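Local coordinates for protein hydrolase (Thermococcus thioreducens, PDB 6IAH) that is a magnesium-binding HAD-superfamily phosphatase of diverse substrate specificity, perhaps acting on phosphoglycolate among others, at residues A[58-69]-A[85-96]. Sequence-based numbering, arbitrary orientation.
Sequences KVSEALILFALS and IEWVREKFGFQV
OE2 of E61 is held by two donors that reach it from opposite faces of the carboxylate: the backbone N of V96 at 2.9 Å, from well above the plane, and NE of R89 at 2.8 Å. NH2 of R89 completes a side-on, two-nitrogen salt bridge by giving a nearly straight bond (168°) to the syn lone pair of OE1, 2.9 Å away. E61 stretches out fully, its CG anti to the backbone N (chi1 -176°), which carries the acid across to the chain that turns back after helix 85-92. The two bonds to E61 fix the rotation of the guanidinium, and I85 CG2 lies over the centre of one of its faces.

Next to the salt bridge, side chains pack without polar bonds. The CD1 methyl of I85 sits against A62 CB and the K58 carbonyl O (3.5 Å to the latter). V88 wedges in between two neighbours, CG1 on L65 CD1 (3.7 Å) and CG2 on F66 CE1 (3.6 Å), while W87 and F92 also border the F66 ring.

The two helices run roughly parallel, 30° apart, in what is probably the helical cap domain, away from the magnesium site; I101 of helix 100-110 packs on E61 and V96, and helix 17-32 on S60, L63, I64 and A67.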
ATOM      1  N   LYS A  58      -4.415   5.353  11.482  1.00 26.26           N
ATOM      2  CA  LYS A  58      -3.748   6.466  12.152  1.00 25.69           C
ATOM      3  C   LYS A  58      -3.849   7.722  11.322  1.00 24.18           C
ATOM      4  O   LYS A  58      -4.033   8.776  11.871  1.00 22.78           O
ATOM      5  CB  LYS A  58      -2.276   6.153  12.448  1.00 28.91           C
ATOM      6  CG  LYS A  58      -2.038   4.933  13.330  1.00 29.12           C
ATOM      7  CD  LYS A  58      -2.718   5.167  14.643  1.00 38.62           C
ATOM      8  CE  LYS A  58      -2.723   3.948  15.559  1.00 46.69           C
ATOM      9  NZ  LYS A  58      -1.401   3.281  15.630  1.00 44.82           N
ATOM     10  N   VAL A  59      -3.745   7.590  10.018  1.00 23.15           N
ATOM     11  CA  VAL A  59      -3.907   8.755   9.149  1.00 23.80           C
ATOM     12  C   VAL A  59      -5.342   9.247   9.306  1.00 22.66           C
ATOM     13  O   VAL A  59      -5.531  10.441   9.418  1.00 22.67           O
ATOM     14  CB  VAL A  59      -3.612   8.482   7.656  1.00 24.16           C
ATOM     15  CG1 VAL A  59      -3.817   9.769   6.793  1.00 24.25           C
ATOM     16  CG2 VAL A  59      -2.168   8.035   7.447  1.00 25.88           C
ATOM     17  N   SER A  60      -6.325   8.331   9.330  1.00 23.82           N
ATOM     18  CA  SER A  60      -7.740   8.710   9.477  1.00 23.31           C
ATOM     19  C   SER A  60      -7.914   9.471  10.794  1.00 23.88           C
ATOM     20  O   SER A  60      -8.532  10.552  10.838  1.00 20.78           O
ATOM     21  CB  SER A  60      -8.658   7.479   9.424  1.00 24.22           C
ATOM     22  OG  SER A  60      -8.570   6.770   8.193  1.00 24.80           O
ATOM     23  N   GLU A  61      -7.349   8.939  11.873  1.00 19.85           N
ATOM     24  CA  GLU A  61      -7.419   9.598  13.167  1.00 21.04           C
ATOM     25  C   GLU A  61      -6.910  11.031  13.218  1.00 20.06           C
ATOM     26  O   GLU A  61      -7.579  11.913  13.773  1.00 23.33           O
ATOM     27  CB  GLU A  61      -6.691   8.749  14.263  1.00 19.95           C
ATOM     28  CG  GLU A  61      -6.816   9.348  15.641  1.00 20.28           C
ATOM     29  CD  GLU A  61      -6.028   8.465  16.689  1.00 23.35           C
ATOM     30  OE1 GLU A  61      -5.602   7.392  16.312  1.00 22.52           O
ATOM     31  OE2 GLU A  61      -5.857   8.877  17.837  1.00 22.53           O
ATOM     32  N   ALA A  62      -5.754  11.241  12.599  1.00 20.34           N
ATOM     33  CA  ALA A  62      -5.153  12.531  12.460  1.00 20.86           C
ATOM     34  C   ALA A  62      -6.126  13.470  11.722  1.00 23.03           C
ATOM     35  O   ALA A  62      -6.347  14.545  12.168  1.00 23.08           O
ATOM     36  CB  ALA A  62      -3.844  12.429  11.695  1.00 22.01           C
ATOM     37  N   LEU A  63      -6.689  13.003  10.632  1.00 23.48           N
ATOM     38  CA  LEU A  63      -7.577  13.873   9.818  1.00 25.99           C
ATOM     39  C   LEU A  63      -8.852  14.260  10.485  1.00 23.64           C
ATOM     40  O   LEU A  63      -9.398  15.366  10.242  1.00 23.65           O
ATOM     41  CB  LEU A  63      -7.862  13.209   8.472  1.00 27.50           C
ATOM     42  CG  LEU A  63      -6.661  13.207   7.530  1.00 28.34           C
ATOM     43  CD1 LEU A  63      -6.918  12.239   6.431  1.00 28.69           C
ATOM     44  CD2 LEU A  63      -6.335  14.602   6.975  1.00 28.25           C
ATOM     45  N   ILE A  64      -9.353  13.362  11.305  1.00 22.53           N
ATOM     46  CA  ILE A  64     -10.560  13.593  12.118  1.00 23.67           C
ATOM     47  C   ILE A  64     -10.335  14.728  13.102  1.00 23.57           C
ATOM     48  O   ILE A  64     -11.078  15.752  13.116  1.00 24.50           O
ATOM     49  CB  ILE A  64     -11.027  12.330  12.872  1.00 21.87           C
ATOM     50  CG1 ILE A  64     -11.518  11.298  11.898  1.00 22.08           C
ATOM     51  CG2 ILE A  64     -12.163  12.671  13.861  1.00 23.23           C
ATOM     52  CD1 ILE A  64     -11.586   9.901  12.500  1.00 22.42           C
ATOM     53  N   LEU A  65      -9.269  14.608  13.856  1.00 21.99           N
ATOM     54  CA  LEU A  65      -8.902  15.626  14.845  1.00 21.85           C
ATOM     55  C   LEU A  65      -8.606  16.925  14.146  1.00 24.51           C
ATOM     56  O   LEU A  65      -9.120  17.977  14.560  1.00 24.22           O
ATOM     57  CB  LEU A  65      -7.762  15.177  15.771  1.00 22.66           C
ATOM     58  CG  LEU A  65      -8.154  13.995  16.731  1.00 25.12           C
ATOM     59  CD1 LEU A  65      -6.948  13.321  17.394  1.00 24.63           C
ATOM     60  CD2 LEU A  65      -9.099  14.445  17.822  1.00 26.20           C
ATOM     61  N   PHE A  66      -7.854  16.868  13.049  1.00 22.32           N
ATOM     62  CA  PHE A  66      -7.493  18.129  12.375  1.00 23.05           C
ATOM     63  C   PHE A  66      -8.753  18.825  11.874  1.00 21.01           C
ATOM     64  O   PHE A  66      -8.863  20.038  11.997  1.00 27.85           O
ATOM     65  CB  PHE A  66      -6.603  17.896  11.137  1.00 25.65           C
ATOM     66  CG  PHE A  66      -5.138  17.540  11.436  1.00 24.30           C
ATOM     67  CD1 PHE A  66      -4.667  17.395  12.706  1.00 24.06           C
ATOM     68  CD2 PHE A  66      -4.231  17.428  10.379  1.00 27.21           C
ATOM     69  CE1 PHE A  66      -3.315  17.083  12.955  1.00 25.68           C
ATOM     70  CE2 PHE A  66      -2.867  17.151  10.627  1.00 26.31           C
ATOM     71  CZ  PHE A  66      -2.446  16.949  11.914  1.00 27.24           C
ATOM     72  N   ALA A  67      -9.640  18.073  11.262  1.00 22.53           N
ATOM     73  CA  ALA A  67     -10.882  18.652  10.678  1.00 24.69           C
ATOM     74  C   ALA A  67     -11.862  19.080  11.755  1.00 30.58           C
ATOM     75  O   ALA A  67     -12.608  20.048  11.553  1.00 27.05           O
ATOM     76  CB  ALA A  67     -11.537  17.691   9.716  1.00 25.33           C
ATOM     77  N   LEU A  68     -11.865  18.391  12.906  1.00 26.26           N
ATOM     78  CA  LEU A  68     -12.658  18.871  14.052  1.00 27.91           C
ATOM     79  C   LEU A  68     -12.258  20.231  14.498  1.00 28.74           C
ATOM     80  O   LEU A  68     -13.100  20.976  15.028  1.00 28.20           O
ATOM     81  CB  LEU A  68     -12.569  17.926  15.271  1.00 31.27           C
ATOM     82  CG  LEU A  68     -13.514  16.708  15.263  1.00 34.95           C
ATOM     83  CD1 LEU A  68     -13.245  15.824  16.488  1.00 36.52           C
ATOM     84  CD2 LEU A  68     -14.952  17.221  15.279  1.00 38.44           C
ATOM     85  N   SER A  69     -10.965  20.525  14.362  1.00 27.68           N
ATOM     86  CA  SER A  69     -10.402  21.794  14.804  1.00 27.93           C
ATOM     87  C   SER A  69     -10.721  22.907  13.793  1.00 26.80           C
ATOM     88  O   SER A  69     -10.476  24.062  14.080  1.00 30.81           O
ATOM     89  CB  SER A  69      -8.895  21.720  14.952  1.00 25.57           C
ATOM     90  OG  SER A  69      -8.258  21.859  13.692  1.00 27.36           O
ATOM     91  N   ILE A  85       1.153   9.649  14.867  1.00 25.55           N
ATOM     92  CA  ILE A  85      -0.123  10.001  15.538  1.00 25.37           C
ATOM     93  C   ILE A  85       0.097  10.666  16.909  1.00 27.22           C
ATOM     94  O   ILE A  85      -0.731  11.468  17.373  1.00 24.69           O
ATOM     95  CB  ILE A  85      -1.081   8.771  15.635  1.00 24.94           C
ATOM     96  CG1 ILE A  85      -2.537   9.208  15.919  1.00 21.43           C
ATOM     97  CG2 ILE A  85      -0.632   7.747  16.724  1.00 24.46           C
ATOM     98  CD1 ILE A  85      -3.081  10.252  14.912  1.00 22.31           C
ATOM     99  N   GLU A  86       1.215  10.350  17.553  1.00 26.34           N
ATOM    100  CA  GLU A  86       1.577  10.966  18.814  1.00 28.63           C
ATOM    101  C   GLU A  86       1.572  12.486  18.794  1.00 26.82           C
ATOM    102  O   GLU A  86       1.216  13.099  19.771  1.00 25.94           O
ATOM    103  CB  GLU A  86       2.958  10.437  19.271  1.00 37.73           C
ATOM    104  CG  GLU A  86       3.566  11.178  20.461  1.00 46.07           C
ATOM    105  CD  GLU A  86       5.011  10.751  20.664  1.00 59.80           C
ATOM    106  OE1 GLU A  86       5.224   9.546  20.979  1.00 68.59           O
ATOM    107  OE2 GLU A  86       5.911  11.608  20.458  1.00 66.71           O
ATOM    108  N   TRP A  87       2.056  13.093  17.737  1.00 26.67           N
ATOM    109  CA  TRP A  87       2.045  14.552  17.646  1.00 27.76           C
ATOM    110  C   TRP A  87       0.607  15.127  17.779  1.00 24.90           C
ATOM    111  O   TRP A  87       0.393  16.105  18.464  1.00 27.08           O
ATOM    112  CB  TRP A  87       2.686  15.003  16.340  1.00 27.90           C
ATOM    113  CG  TRP A  87       2.898  16.477  16.130  1.00 27.88           C
ATOM    114  CD1 TRP A  87       4.033  17.170  16.412  1.00 30.27           C
ATOM    115  CD2 TRP A  87       1.998  17.417  15.537  1.00 28.01           C
ATOM    116  NE1 TRP A  87       3.897  18.473  16.062  1.00 29.63           N
ATOM    117  CE2 TRP A  87       2.670  18.664  15.504  1.00 29.25           C
ATOM    118  CE3 TRP A  87       0.687  17.333  15.041  1.00 29.38           C
ATOM    119  CZ2 TRP A  87       2.070  19.863  15.008  1.00 31.90           C
ATOM    120  CZ3 TRP A  87       0.077  18.531  14.525  1.00 31.40           C
ATOM    121  CH2 TRP A  87       0.796  19.752  14.471  1.00 33.25           C
ATOM    122  N   VAL A  88      -0.331  14.476  17.114  1.00 24.23           N
ATOM    123  CA  VAL A  88      -1.718  14.854  17.077  1.00 23.73           C
ATOM    124  C   VAL A  88      -2.378  14.657  18.423  1.00 24.25           C
ATOM    125  O   VAL A  88      -3.047  15.542  18.932  1.00 23.02           O
ATOM    126  CB  VAL A  88      -2.486  14.062  15.974  1.00 23.38           C
ATOM    127  CG1 VAL A  88      -3.902  14.616  15.831  1.00 26.03           C
ATOM    128  CG2 VAL A  88      -1.817  14.217  14.597  1.00 24.39           C
ATOM    129  N   ARG A  89      -2.136  13.484  19.033  1.00 22.22           N
ATOM    130  CA  ARG A  89      -2.669  13.163  20.308  1.00 23.29           C
ATOM    131  C   ARG A  89      -2.167  14.051  21.403  1.00 24.84           C
ATOM    132  O   ARG A  89      -2.955  14.477  22.274  1.00 24.79           O
ATOM    133  CB  ARG A  89      -2.408  11.688  20.659  1.00 21.93           C
ATOM    134  CG  ARG A  89      -3.167  10.757  19.769  1.00 22.44           C
ATOM    135  CD  ARG A  89      -2.677   9.310  19.971  1.00 23.23           C
ATOM    136  NE  ARG A  89      -3.398   8.351  19.134  1.00 22.86           N
ATOM    137  CZ  ARG A  89      -3.141   7.039  19.104  1.00 26.79           C
ATOM    138  NH1 ARG A  89      -2.154   6.574  19.884  1.00 25.24           N
ATOM    139  NH2 ARG A  89      -3.821   6.209  18.285  1.00 26.73           N
ATOM    140  N   GLU A  90      -0.890  14.390  21.327  1.00 25.12           N
ATOM    141  CA  GLU A  90      -0.319  15.291  22.325  1.00 27.20           C
ATOM    142  C   GLU A  90      -0.884  16.680  22.140  1.00 28.63           C
ATOM    143  O   GLU A  90      -1.146  17.375  23.109  1.00 29.58           O
ATOM    144  CB  GLU A  90       1.188  15.320  22.247  1.00 30.96           C
ATOM    145  CG  GLU A  90       1.860  14.160  22.960  1.00 37.18           C
ATOM    146  CD  GLU A  90       3.372  14.133  22.751  1.00 46.46           C
ATOM    147  OE1 GLU A  90       3.929  15.115  22.220  1.00 55.17           O
ATOM    148  OE2 GLU A  90       4.010  13.124  23.113  1.00 52.39           O
ATOM    149  N   LYS A  91      -1.030  17.113  20.903  1.00 25.97           N
ATOM    150  CA  LYS A  91      -1.555  18.453  20.655  1.00 26.22           C
ATOM    151  C   LYS A  91      -3.007  18.649  21.166  1.00 28.19           C
ATOM    152  O   LYS A  91      -3.285  19.640  21.817  1.00 28.81           O
ATOM    153  CB  LYS A  91      -1.508  18.712  19.182  1.00 26.57           C
ATOM    154  CG  LYS A  91      -1.944  20.088  18.802  1.00 31.98           C
ATOM    155  CD  LYS A  91      -1.605  20.316  17.340  1.00 37.04           C
ATOM    156  CE  LYS A  91      -2.098  21.672  16.890  1.00 43.70           C
ATOM    157  NZ  LYS A  91      -1.357  22.778  17.570  1.00 50.02           N
ATOM    158  N   PHE A  92      -3.941  17.750  20.824  1.00 26.30           N
ATOM    159  CA  PHE A  92      -5.393  17.933  21.160  1.00 25.11           C
ATOM    160  C   PHE A  92      -5.841  17.283  22.439  1.00 24.14           C
ATOM    161  O   PHE A  92      -6.873  17.608  22.947  1.00 21.77           O
ATOM    162  CB  PHE A  92      -6.261  17.484  19.987  1.00 24.15           C
ATOM    163  CG  PHE A  92      -6.051  18.318  18.780  1.00 24.11           C
ATOM    164  CD1 PHE A  92      -6.632  19.576  18.707  1.00 26.45           C
ATOM    165  CD2 PHE A  92      -5.180  17.912  17.756  1.00 26.56           C
ATOM    166  CE1 PHE A  92      -6.444  20.375  17.603  1.00 28.35           C
ATOM    167  CE2 PHE A  92      -4.957  18.714  16.648  1.00 27.59           C
ATOM    168  CZ  PHE A  92      -5.588  19.940  16.562  1.00 30.01           C
ATOM    169  N   GLY A  93      -5.049  16.368  22.996  1.00 21.37           N
ATOM    170  CA  GLY A  93      -5.415  15.746  24.228  1.00 22.37           C
ATOM    171  C   GLY A  93      -6.342  14.550  24.158  1.00 23.92           C
ATOM    172  O   GLY A  93      -6.830  14.069  25.203  1.00 23.81           O
ATOM    173  N   PHE A  94      -6.577  14.056  22.935  1.00 21.59           N
ATOM    174  CA  PHE A  94      -7.576  13.048  22.680  1.00 23.11           C
ATOM    175  C   PHE A  94      -6.974  12.035  21.714  1.00 19.60           C
ATOM    176  O   PHE A  94      -6.084  12.373  20.972  1.00 21.69           O
ATOM    177  CB  PHE A  94      -8.873  13.695  22.061  1.00 22.53           C
ATOM    178  CG  PHE A  94      -9.787  14.263  23.081  1.00 22.43           C
ATOM    179  CD1 PHE A  94      -9.550  15.532  23.614  1.00 25.18           C
ATOM    180  CD2 PHE A  94     -10.862  13.517  23.574  1.00 21.33           C
ATOM    181  CE1 PHE A  94     -10.340  16.041  24.643  1.00 23.50           C
ATOM    182  CE2 PHE A  94     -11.681  14.040  24.591  1.00 21.74           C
ATOM    183  CZ  PHE A  94     -11.426  15.311  25.116  1.00 22.94           C
ATOM    184  N   GLN A  95      -7.516  10.824  21.722  0.50 19.76           N
ATOM    185  CA  GLN A  95      -7.105   9.761  20.837  0.50 19.50           C
ATOM    186  C   GLN A  95      -8.260   8.840  20.519  0.50 21.02           C
ATOM    187  O   GLN A  95      -9.320   8.886  21.131  0.50 21.67           O
ATOM    188  CB  GLN A  95      -6.007   8.923  21.548  0.50 18.24           C
ATOM    189  CG  GLN A  95      -6.427   8.564  22.927  0.50 16.59           C
ATOM    190  CD  GLN A  95      -5.426   7.624  23.548  0.50 17.87           C
ATOM    191  OE1 GLN A  95      -4.501   7.150  22.853  0.50 18.55           O
ATOM    192  NE2 GLN A  95      -5.581   7.360  24.831  0.50 16.96           N
ATOM    193  N   VAL A  96      -8.010   7.928  19.591  1.00 21.30           N
ATOM    194  CA  VAL A  96      -8.973   6.934  19.258  1.00 22.42           C
ATOM    195  C   VAL A  96      -9.305   6.049  20.495  1.00 23.41           C
ATOM    196  O   VAL A  96      -8.405   5.747  21.269  1.00 23.18           O
ATOM    197  CB  VAL A  96      -8.509   6.059  18.080  1.00 22.55           C
ATOM    198  CG1 VAL A  96      -7.318   5.160  18.465  1.00 23.40           C
ATOM    199  CG2 VAL A  96      -9.668   5.209  17.552  1.00 23.49           C
TER
HETATM  200  O   HOH W   1      -1.076   3.926  18.997  1.00 47.96           O